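Local coordinates for protein 1H-3-hydroxy-4-oxoquinoline 2,4-dioxygenase (Pseudomonas putida, PDB 3IBT) that catalyses the cofactor-independent, ring-opening 2,4-dioxygenation of 3-hydroxy-1H-quinolin-4-one to N-formylanthranilate and carbon monoxide, at residues A[71-74]-A[75-78]; A[183-186]-A[187-191]; A[218-221]-A[222-226]. All blocks are in the same frame, centred on the assembly; numbering follows the deposited sequence.

Contact 1: A[71-74]-A[75-78]; sequences QTLA and QDLL
The backbone of 71-74 runs straight on into 75-78 as one helical turn after another, with D76 N bonded to T72 O at 2.8 Å. That bond is nearly straight, with an N-H...O angle of 170°. Q75 N bonds to Q71 O at 3.3 Å. L78 N bonds to A74 O at 2.9 Å. L77 N also reaches L73 O, but the position of that oxygen is less certain. The turns belong to helix 70-83 of the alpha/beta-hydrolase fold. This helix links strand 49-53 to strand 89-94 in a beta-alpha-beta crossover and packs on strand 23-27, where L77 touches F25 and L27.

L73 and D76, three residues apart, are both buried. Their side chains cross at a slant, and methyl CD2 of L73 lies 3.1 Å from OD2 of D76. The leucine also packs on W30, W55 and V100; the D76 carboxylate thus borders an apolar cluster. Its other oxygen, OD1, makes a salt bridge with NH2 of R56, which probably offsets much of the cost of burying the charge. With an alanine in place of D76, the guanidinium of R56 would probably lose its carboxylate mate and be freer to turn.

A74 and L78 also face helix 97-107, touching D103 and Q107. The Q75 side chain lies back along the preceding turn. Its first torsion (chi1 -74°) sets CG beside the backbone N, 3.3 Å from Q71 O. The bend at chi2 then turns the amide, whose NE2 makes a weak hydrogen bond to Q107 OE1. On the next turn, CG of L78 lies 3.3 Å from A74 O, the same oxygen that accepts the L78 N-H.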
ATOM      1  N   GLN A  71       3.173 -10.110  -8.279  1.00 75.08           N
ATOM      2  CA  GLN A  71       2.946  -9.810  -9.709  1.00 75.46           C
ATOM      3  C   GLN A  71       1.568 -10.197 -10.248  1.00 74.79           C
ATOM      4  O   GLN A  71       1.078  -9.552 -11.182  1.00 74.46           O
ATOM      5  CB  GLN A  71       4.058 -10.389 -10.591  1.00 75.87           C
ATOM      6  CG  GLN A  71       5.185  -9.409 -10.793  1.00 76.67           C
ATOM      7  CD  GLN A  71       6.490 -10.086 -11.017  1.00 79.94           C
ATOM      8  OE1 GLN A  71       6.626 -11.304 -10.820  1.00 82.05           O
ATOM      9  NE2 GLN A  71       7.479  -9.309 -11.444  1.00 82.24           N
ATOM     10  N   THR A  72       0.957 -11.232  -9.670  1.00 74.36           N
ATOM     11  CA  THR A  72      -0.427 -11.556 -10.030  1.00 73.89           C
ATOM     12  C   THR A  72      -1.399 -10.548  -9.396  1.00 73.64           C
ATOM     13  O   THR A  72      -2.480 -10.345  -9.958  1.00 73.00           O
ATOM     14  CB  THR A  72      -0.843 -13.018  -9.707  1.00 73.81           C
ATOM     15  OG1 THR A  72      -1.254 -13.124  -8.331  1.00 73.58           O
ATOM     16  CG2 THR A  72       0.305 -13.993  -9.974  1.00 74.44           C
ATOM     17  N   LEU A  73      -1.019  -9.895  -8.267  1.00 73.06           N
ATOM     18  CA  LEU A  73      -1.929  -8.911  -7.633  1.00 72.06           C
ATOM     19  C   LEU A  73      -2.098  -7.730  -8.551  1.00 72.60           C
ATOM     20  O   LEU A  73      -3.215  -7.252  -8.750  1.00 72.77           O
ATOM     21  CB  LEU A  73      -1.468  -8.460  -6.263  1.00 71.17           C
ATOM     22  CG  LEU A  73      -1.698  -9.456  -5.137  1.00 69.35           C
ATOM     23  CD1 LEU A  73      -1.195  -8.869  -3.811  1.00 67.54           C
ATOM     24  CD2 LEU A  73      -3.119  -9.793  -5.020  1.00 65.60           C
ATOM     25  N   ALA A  74      -0.974  -7.285  -9.111  1.00 73.31           N
ATOM     26  CA  ALA A  74      -0.919  -6.422 -10.297  1.00 74.15           C
ATOM     27  C   ALA A  74      -1.879  -6.857 -11.398  1.00 75.13           C
ATOM     28  O   ALA A  74      -2.642  -6.047 -11.955  1.00 75.80           O
ATOM     29  CB  ALA A  74       0.465  -6.456 -10.867  1.00 74.07           C
ATOM     30  N   GLN A  75      -1.805  -8.133 -11.745  1.00 75.32           N
ATOM     31  CA  GLN A  75      -2.617  -8.651 -12.803  1.00 75.98           C
ATOM     32  C   GLN A  75      -4.114  -8.512 -12.474  1.00 75.65           C
ATOM     33  O   GLN A  75      -4.910  -8.097 -13.322  1.00 75.61           O
ATOM     34  CB  GLN A  75      -2.224 -10.101 -13.062  1.00 76.94           C
ATOM     35  CG  GLN A  75      -0.895 -10.218 -13.770  1.00 78.34           C
ATOM     36  CD  GLN A  75      -0.999  -9.697 -15.185  1.00 79.66           C
ATOM     37  OE1 GLN A  75      -1.640 -10.404 -16.082  1.00 79.11           O
ATOM     38  NE2 GLN A  75      -0.403  -8.434 -15.401  1.00 77.45           N
ATOM     39  N   ASP A  76      -4.464  -8.866 -11.237  1.00 74.95           N
ATOM     40  CA  ASP A  76      -5.761  -8.561 -10.640  1.00 74.03           C
ATOM     41  C   ASP A  76      -6.239  -7.145 -11.009  1.00 73.47           C
ATOM     42  O   ASP A  76      -7.244  -6.967 -11.720  1.00 73.78           O
ATOM     43  CB  ASP A  76      -5.669  -8.698  -9.104  1.00 73.96           C
ATOM     44  CG  ASP A  76      -5.416 -10.130  -8.654  1.00 72.35           C
ATOM     45  OD1 ASP A  76      -5.506 -11.088  -9.741  1.00 71.05           O
ATOM     46  OD2 ASP A  76      -5.242 -10.309  -7.289  1.00 69.70           O
ATOM     47  N   LEU A  77      -5.503  -6.154 -10.531  1.00 72.10           N
ATOM     48  CA  LEU A  77      -5.880  -4.784 -10.728  1.00 71.38           C
ATOM     49  C   LEU A  77      -5.973  -4.388 -12.209  1.00 70.85           C
ATOM     50  O   LEU A  77      -6.764  -3.506 -12.555  1.00 70.54           O
ATOM     51  CB  LEU A  77      -4.890  -3.870  -9.997  1.00 71.30           C
ATOM     52  CG  LEU A  77      -5.396  -2.607  -9.302  1.00 70.75           C
ATOM     53  CD1 LEU A  77      -4.184  -1.772  -9.071  1.00 73.39           C
ATOM     54  CD2 LEU A  77      -6.420  -1.796 -10.087  1.00 70.39           C
ATOM     55  N   LEU A  78      -5.155  -4.998 -13.067  1.00 70.36           N
ATOM     56  CA  LEU A  78      -5.190  -4.684 -14.500  1.00 70.64           C
ATOM     57  C   LEU A  78      -6.465  -5.243 -15.191  1.00 71.67           C
ATOM     58  O   LEU A  78      -7.045  -4.647 -16.121  1.00 71.42           O
ATOM     59  CB  LEU A  78      -3.933  -5.209 -15.179  1.00 70.03           C
ATOM     60  CG  LEU A  78      -2.613  -4.487 -14.909  1.00 67.76           C
ATOM     61  CD1 LEU A  78      -1.515  -5.279 -15.575  1.00 67.88           C
ATOM     62  CD2 LEU A  78      -2.603  -3.083 -15.438  1.00 62.71           C
TER

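Contact 2: A[183-186]-A[187-191]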
ATOM      1  N   ARG A 183       6.948 -14.005   2.543  1.00 66.82           N
ATOM      2  CA  ARG A 183       7.679 -14.563   1.429  1.00 66.53           C
ATOM      3  C   ARG A 183       7.724 -13.530   0.328  1.00 65.93           C
ATOM      4  O   ARG A 183       8.757 -13.312  -0.326  1.00 65.58           O
ATOM      5  CB  ARG A 183       6.956 -15.759   0.858  1.00 67.16           C
ATOM      6  CG  ARG A 183       6.902 -17.002   1.673  1.00 68.25           C
ATOM      7  CD  ARG A 183       6.533 -18.077   0.700  1.00 70.80           C
ATOM      8  NE  ARG A 183       5.815 -17.477  -0.443  1.00 71.10           N
ATOM      9  CZ  ARG A 183       4.533 -17.736  -0.739  1.00 71.53           C
ATOM     10  NH1 ARG A 183       3.802 -18.604   0.017  1.00 72.22           N
ATOM     11  NH2 ARG A 183       3.985 -17.138  -1.805  1.00 70.91           N
ATOM     12  N   GLU A 184       6.590 -12.889   0.116  1.00 65.40           N
ATOM     13  CA  GLU A 184       6.495 -12.021  -1.021  1.00 65.76           C
ATOM     14  C   GLU A 184       7.246 -10.748  -0.867  1.00 65.56           C
ATOM     15  O   GLU A 184       7.943 -10.353  -1.793  1.00 65.33           O
ATOM     16  CB  GLU A 184       5.054 -11.756  -1.390  1.00 66.06           C
ATOM     17  CG  GLU A 184       4.434 -13.003  -1.941  1.00 67.84           C
ATOM     18  CD  GLU A 184       5.276 -13.597  -3.042  1.00 70.19           C
ATOM     19  OE1 GLU A 184       5.792 -12.829  -3.892  1.00 71.12           O
ATOM     20  OE2 GLU A 184       5.427 -14.834  -3.046  1.00 73.19           O
ATOM     21  N   ILE A 185       7.105 -10.115   0.293  1.00 65.69           N
ATOM     22  CA  ILE A 185       7.791  -8.865   0.558  1.00 66.09           C
ATOM     23  C   ILE A 185       9.290  -9.137   0.501  1.00 66.94           C
ATOM     24  O   ILE A 185      10.070  -8.413  -0.183  1.00 65.88           O
ATOM     25  CB  ILE A 185       7.405  -8.289   1.948  1.00 66.63           C
ATOM     26  CG1 ILE A 185       5.912  -7.916   2.021  1.00 65.72           C
ATOM     27  CG2 ILE A 185       8.303  -7.073   2.304  1.00 65.85           C
ATOM     28  CD1 ILE A 185       5.389  -7.632   3.431  1.00 65.07           C
ATOM     29  N   GLU A 186       9.657 -10.216   1.203  1.00 67.76           N
ATOM     30  CA  GLU A 186      11.014 -10.708   1.214  1.00 68.87           C
ATOM     31  C   GLU A 186      11.453 -10.869  -0.218  1.00 68.64           C
ATOM     32  O   GLU A 186      12.394 -10.226  -0.629  1.00 69.52           O
ATOM     33  CB  GLU A 186      11.141 -12.026   1.974  1.00 68.59           C
ATOM     34  CG  GLU A 186      12.427 -12.123   2.814  1.00 70.25           C
ATOM     35  CD  GLU A 186      12.690 -13.513   3.450  1.00 70.96           C
ATOM     36  OE1 GLU A 186      12.004 -14.519   3.110  1.00 74.79           O
ATOM     37  OE2 GLU A 186      13.630 -13.601   4.288  1.00 74.44           O
ATOM     38  N   ALA A 187      10.761 -11.684  -1.000  1.00 68.94           N
ATOM     39  CA  ALA A 187      11.127 -11.835  -2.423  1.00 69.41           C
ATOM     40  C   ALA A 187      11.451 -10.485  -3.171  1.00 69.78           C
ATOM     41  O   ALA A 187      12.498 -10.371  -3.860  1.00 70.35           O
ATOM     42  CB  ALA A 187      10.069 -12.619  -3.152  1.00 68.78           C
ATOM     43  N   ASN A 188      10.592  -9.469  -3.006  1.00 69.01           N
ATOM     44  CA  ASN A 188      10.743  -8.221  -3.746  1.00 68.11           C
ATOM     45  C   ASN A 188      12.019  -7.482  -3.357  1.00 68.11           C
ATOM     46  O   ASN A 188      12.754  -6.975  -4.210  1.00 67.84           O
ATOM     47  CB  ASN A 188       9.538  -7.319  -3.531  1.00 68.36           C
ATOM     48  CG  ASN A 188       8.247  -7.940  -3.994  1.00 66.70           C
ATOM     49  OD1 ASN A 188       8.129  -8.329  -5.141  1.00 67.89           O
ATOM     50  ND2 ASN A 188       7.277  -8.041  -3.101  1.00 63.03           N
ATOM     51  N   TYR A 189      12.298  -7.427  -2.070  1.00 67.79           N
ATOM     52  CA  TYR A 189      13.554  -6.805  -1.671  1.00 68.26           C
ATOM     53  C   TYR A 189      14.773  -7.443  -2.313  1.00 68.37           C
ATOM     54  O   TYR A 189      15.681  -6.729  -2.738  1.00 68.04           O
ATOM     55  CB  TYR A 189      13.687  -6.763  -0.165  1.00 67.86           C
ATOM     56  CG  TYR A 189      12.904  -5.616   0.396  1.00 66.94           C
ATOM     57  CD1 TYR A 189      11.580  -5.774   0.734  1.00 64.77           C
ATOM     58  CD2 TYR A 189      13.485  -4.363   0.546  1.00 65.89           C
ATOM     59  CE1 TYR A 189      10.865  -4.734   1.233  1.00 65.58           C
ATOM     60  CE2 TYR A 189      12.770  -3.324   1.052  1.00 66.90           C
ATOM     61  CZ  TYR A 189      11.454  -3.525   1.388  1.00 65.48           C
ATOM     62  OH  TYR A 189      10.704  -2.494   1.869  1.00 67.94           O
ATOM     63  N   ARG A 190      14.735  -8.778  -2.423  1.00 68.73           N
ATOM     64  CA  ARG A 190      15.812  -9.610  -2.975  1.00 68.22           C
ATOM     65  C   ARG A 190      15.938  -9.398  -4.449  1.00 67.76           C
ATOM     66  O   ARG A 190      17.003  -9.534  -5.000  1.00 67.72           O
ATOM     67  CB  ARG A 190      15.495 -11.082  -2.766  1.00 68.39           C
ATOM     68  CG  ARG A 190      15.322 -11.474  -1.329  1.00 71.09           C
ATOM     69  CD  ARG A 190      16.487 -12.341  -0.777  1.00 75.54           C
ATOM     70  NE  ARG A 190      16.099 -12.936   0.507  1.00 78.69           N
ATOM     71  CZ  ARG A 190      15.145 -13.876   0.658  1.00 82.31           C
ATOM     72  NH1 ARG A 190      14.442 -14.385  -0.385  1.00 80.55           N
ATOM     73  NH2 ARG A 190      14.885 -14.316   1.882  1.00 83.81           N
ATOM     74  N   THR A 191      14.830  -9.085  -5.102  1.00 67.72           N
ATOM     75  CA  THR A 191      14.857  -8.841  -6.531  1.00 67.14           C
ATOM     76  C   THR A 191      15.440  -7.462  -6.855  1.00 67.04           C
ATOM     77  O   THR A 191      16.327  -7.336  -7.700  1.00 65.98           O
ATOM     78  CB  THR A 191      13.442  -9.028  -7.091  1.00 67.21           C
ATOM     79  OG1 THR A 191      13.046 -10.375  -6.817  1.00 67.49           O
ATOM     80  CG2 THR A 191      13.354  -8.741  -8.610  1.00 66.12           C
TER
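Residues 183-186 and 187-191 are successive turns of helix 175-192, with A187 N bonded to R183 O at 2.7 Å. The next bond, from N188 N to E184 O, is 3.0 Å long, and Y189 N bonds to I185 O in the same way. I185 and Y189, four residues apart, lie side by side and point the same way. The ring carbon CE1 of Y189 meets methyl CG2 of I185 at 3.6 Å. That methyl stands anti to the I185 backbone N, on the side of the next turn. F129 and W99 meet the Y189 ring edge-to-face, and its OH is hydrogen-bonded to L122 O.

On another side of the helix, E186 and R190 form an i to i+4 salt bridge between OE2 and NH2. The two planes are 48° apart, and CG of E186 lies over one guanidinium face. The position of NH2 is less sure. The firmer partner of E186 is Q137, whose NE2 binds OE1. R183 and E184 also pair: R183 NH2 lies 3.0 Å from E184 OE2, which is in the guanidinium plane.

The helix thus has an aromatic, apolar side toward helix 127-135. The charge of E184 is probably offset by R183, which D67 also shares.

Contact 3: A[218-221]-A[222-226]. Unlike the reference sequence in segment 222-226: E226 (reference Asp).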
ATOM      1  N   GLN A 218      15.526  10.157  12.045  1.00 70.83           N
ATOM      2  CA  GLN A 218      16.002  11.374  11.400  1.00 71.49           C
ATOM      3  C   GLN A 218      16.904  11.068  10.199  1.00 71.28           C
ATOM      4  O   GLN A 218      16.744  11.700   9.159  1.00 71.71           O
ATOM      5  CB  GLN A 218      16.622  12.376  12.366  1.00 71.06           C
ATOM      6  CG  GLN A 218      17.090  13.680  11.684  1.00 74.60           C
ATOM      7  CD  GLN A 218      15.988  14.448  10.859  1.00 77.30           C
ATOM      8  OE1 GLN A 218      14.773  14.242  11.035  1.00 77.12           O
ATOM      9  NE2 GLN A 218      16.438  15.356   9.978  1.00 76.71           N
ATOM     10  N   ASP A 219      17.789  10.077  10.296  1.00 70.84           N
ATOM     11  CA  ASP A 219      18.592   9.689   9.126  1.00 71.06           C
ATOM     12  C   ASP A 219      17.733   9.459   7.870  1.00 71.10           C
ATOM     13  O   ASP A 219      18.076   9.979   6.772  1.00 70.87           O
ATOM     14  CB  ASP A 219      19.419   8.436   9.390  1.00 70.74           C
ATOM     15  CG  ASP A 219      20.593   8.672  10.350  1.00 74.89           C
ATOM     16  OD1 ASP A 219      21.012   9.856  10.594  1.00 76.35           O
ATOM     17  OD2 ASP A 219      21.100   7.626  10.858  1.00 76.19           O
ATOM     18  N   TYR A 220      16.647   8.678   8.057  1.00 70.39           N
ATOM     19  CA  TYR A 220      15.717   8.257   7.019  1.00 69.88           C
ATOM     20  C   TYR A 220      14.991   9.436   6.417  1.00 69.84           C
ATOM     21  O   TYR A 220      14.828   9.515   5.206  1.00 70.22           O
ATOM     22  CB  TYR A 220      14.674   7.297   7.621  1.00 70.58           C
ATOM     23  CG  TYR A 220      13.778   6.555   6.628  1.00 70.59           C
ATOM     24  CD1 TYR A 220      14.219   5.371   6.012  1.00 71.47           C
ATOM     25  CD2 TYR A 220      12.478   7.004   6.337  1.00 72.51           C
ATOM     26  CE1 TYR A 220      13.407   4.649   5.117  1.00 71.73           C
ATOM     27  CE2 TYR A 220      11.636   6.284   5.421  1.00 73.31           C
ATOM     28  CZ  TYR A 220      12.123   5.114   4.827  1.00 72.07           C
ATOM     29  OH  TYR A 220      11.363   4.410   3.932  1.00 72.42           O
ATOM     30  N   ARG A 221      14.517  10.341   7.264  1.00 69.13           N
ATOM     31  CA  ARG A 221      13.872  11.529   6.763  1.00 69.31           C
ATOM     32  C   ARG A 221      14.874  12.282   5.890  1.00 69.59           C
ATOM     33  O   ARG A 221      14.528  12.749   4.826  1.00 70.02           O
ATOM     34  CB  ARG A 221      13.380  12.390   7.924  1.00 69.40           C
ATOM     35  CG  ARG A 221      12.362  11.687   8.835  1.00 68.78           C
ATOM     36  CD  ARG A 221      12.002  12.577  10.009  1.00 68.85           C
ATOM     37  NE  ARG A 221      11.214  11.866  11.001  1.00 73.86           N
ATOM     38  CZ  ARG A 221      11.705  11.420  12.159  1.00 79.30           C
ATOM     39  NH1 ARG A 221      12.987  11.629  12.459  1.00 82.37           N
ATOM     40  NH2 ARG A 221      10.928  10.766  13.033  1.00 79.75           N
ATOM     41  N   GLN A 222      16.130  12.357   6.332  1.00 69.43           N
ATOM     42  CA  GLN A 222      17.186  13.016   5.589  1.00 69.39           C
ATOM     43  C   GLN A 222      17.530  12.288   4.272  1.00 70.04           C
ATOM     44  O   GLN A 222      17.821  12.916   3.240  1.00 70.71           O
ATOM     45  CB  GLN A 222      18.411  13.075   6.473  1.00 69.28           C
ATOM     46  CG  GLN A 222      19.465  14.022   6.030  1.00 68.01           C
ATOM     47  CD  GLN A 222      18.925  15.366   5.638  1.00 67.93           C
ATOM     48  OE1 GLN A 222      19.105  15.783   4.509  1.00 68.70           O
ATOM     49  NE2 GLN A 222      18.279  16.068   6.569  1.00 69.09           N
ATOM     50  N   LEU A 223      17.524  10.968   4.309  1.00 70.00           N
ATOM     51  CA  LEU A 223      17.763  10.181   3.111  1.00 70.67           C
ATOM     52  C   LEU A 223      16.779  10.556   1.996  1.00 70.33           C
ATOM     53  O   LEU A 223      17.135  10.506   0.828  1.00 70.94           O
ATOM     54  CB  LEU A 223      17.611   8.688   3.415  1.00 70.90           C
ATOM     55  CG  LEU A 223      17.725   7.749   2.212  1.00 72.83           C
ATOM     56  CD1 LEU A 223      19.174   7.294   2.048  1.00 71.79           C
ATOM     57  CD2 LEU A 223      16.729   6.534   2.210  1.00 71.54           C
ATOM     58  N   GLN A 224      15.548  10.925   2.332  1.00 68.90           N
ATOM     59  CA  GLN A 224      14.609  11.153   1.244  1.00 68.41           C
ATOM     60  C   GLN A 224      14.805  12.550   0.720  1.00 66.87           C
ATOM     61  O   GLN A 224      14.812  12.778  -0.499  1.00 66.62           O
ATOM     62  CB  GLN A 224      13.152  10.876   1.617  1.00 67.09           C
ATOM     63  CG  GLN A 224      12.878   9.392   1.867  1.00 68.86           C
ATOM     64  CD  GLN A 224      11.409   9.129   2.242  1.00 71.70           C
ATOM     65  OE1 GLN A 224      11.075   8.989   3.413  1.00 73.93           O
ATOM     66  NE2 GLN A 224      10.524   9.096   1.236  1.00 75.21           N
ATOM     67  N   LEU A 225      14.978  13.479   1.638  1.00 65.93           N
ATOM     68  CA  LEU A 225      15.221  14.860   1.255  1.00 65.94           C
ATOM     69  C   LEU A 225      16.336  14.898   0.264  1.00 65.67           C
ATOM     70  O   LEU A 225      16.278  15.637  -0.727  1.00 64.82           O
ATOM     71  CB  LEU A 225      15.549  15.684   2.469  1.00 65.83           C
ATOM     72  CG  LEU A 225      14.380  16.544   2.960  1.00 67.35           C
ATOM     73  CD1 LEU A 225      12.953  15.944   2.680  1.00 68.46           C
ATOM     74  CD2 LEU A 225      14.603  16.777   4.441  1.00 67.29           C
ATOM     75  N   GLU A 226      17.295  14.001   0.493  1.00 66.34           N
ATOM     76  CA  GLU A 226      18.477  13.874  -0.358  1.00 67.33           C
ATOM     77  C   GLU A 226      18.263  13.131  -1.659  1.00 66.83           C
ATOM     78  O   GLU A 226      18.748  13.571  -2.686  1.00 66.77           O
ATOM     79  CB  GLU A 226      19.653  13.287   0.415  1.00 67.94           C
ATOM     80  CG  GLU A 226      20.327  14.299   1.345  1.00 70.00           C
ATOM     81  CD  GLU A 226      21.336  13.596   2.210  1.00 76.06           C
ATOM     82  OE1 GLU A 226      21.217  12.351   2.308  1.00 77.85           O
ATOM     83  OE2 GLU A 226      22.271  14.251   2.764  1.00 82.11           O
TER
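Helix 218-230 is the connecting helix of a beta-alpha-beta unit in the alpha/beta-hydrolase fold, between strands 207-212 and 234-238, and Y220 and Q224 meet on one side of it. Backbone bonds join the turns. Q222 N binds Q218 O at 3.0 Å, and L223 N binds D219 O at 2.7 Å. Q224 N divides its hydrogen between Y220 O and R221 O, both at 3.3 Å, and it meets R221 O from above the carbonyl plane.

The Y220 ring and the Q224 amide are turned 66° against each other. OE1 of Q224 approaches ring carbon CE2 of Y220 at 3.4 Å. CG of Y220 is anti to the backbone N (chi1 -169°), which swings the ring toward the following turn. Both polar ends are held from outside: Y220 OH binds L123 N, and Q224 NE2 binds H210 ND1. These bonds tie the helix to strand 207-212 and to the loop after strand 115-119.

R221 lies toward the sheet edge, touching Y212 and H238. Its extended chain leads back to the start of the helix, where NH1 makes a weak hydrogen bond of 3.5 Å to Q218 OE1.

How the contacts relate
The three contacts are turns of three separate helices in one alpha/beta-hydrolase domain and do not touch. Contacts 1 and 2 both come close to the probable substrate site: the side chains of L73 and E184 are each about 4 Å from that of W30. Their nearest atoms are about 6 Å apart. Contact 3 is about 7 Å from contact 2 at the nearest atoms but about 20 Å from contact 1, across the centre of the chain. It lies close to the probable catalytic pair, with the Y220 side chain about 7 Å from that of D120 and about 9 Å from that of H244. Contacts 2 and 3 share one neighbouring segment, since Y189 bonds to L122 and Y220 to L123.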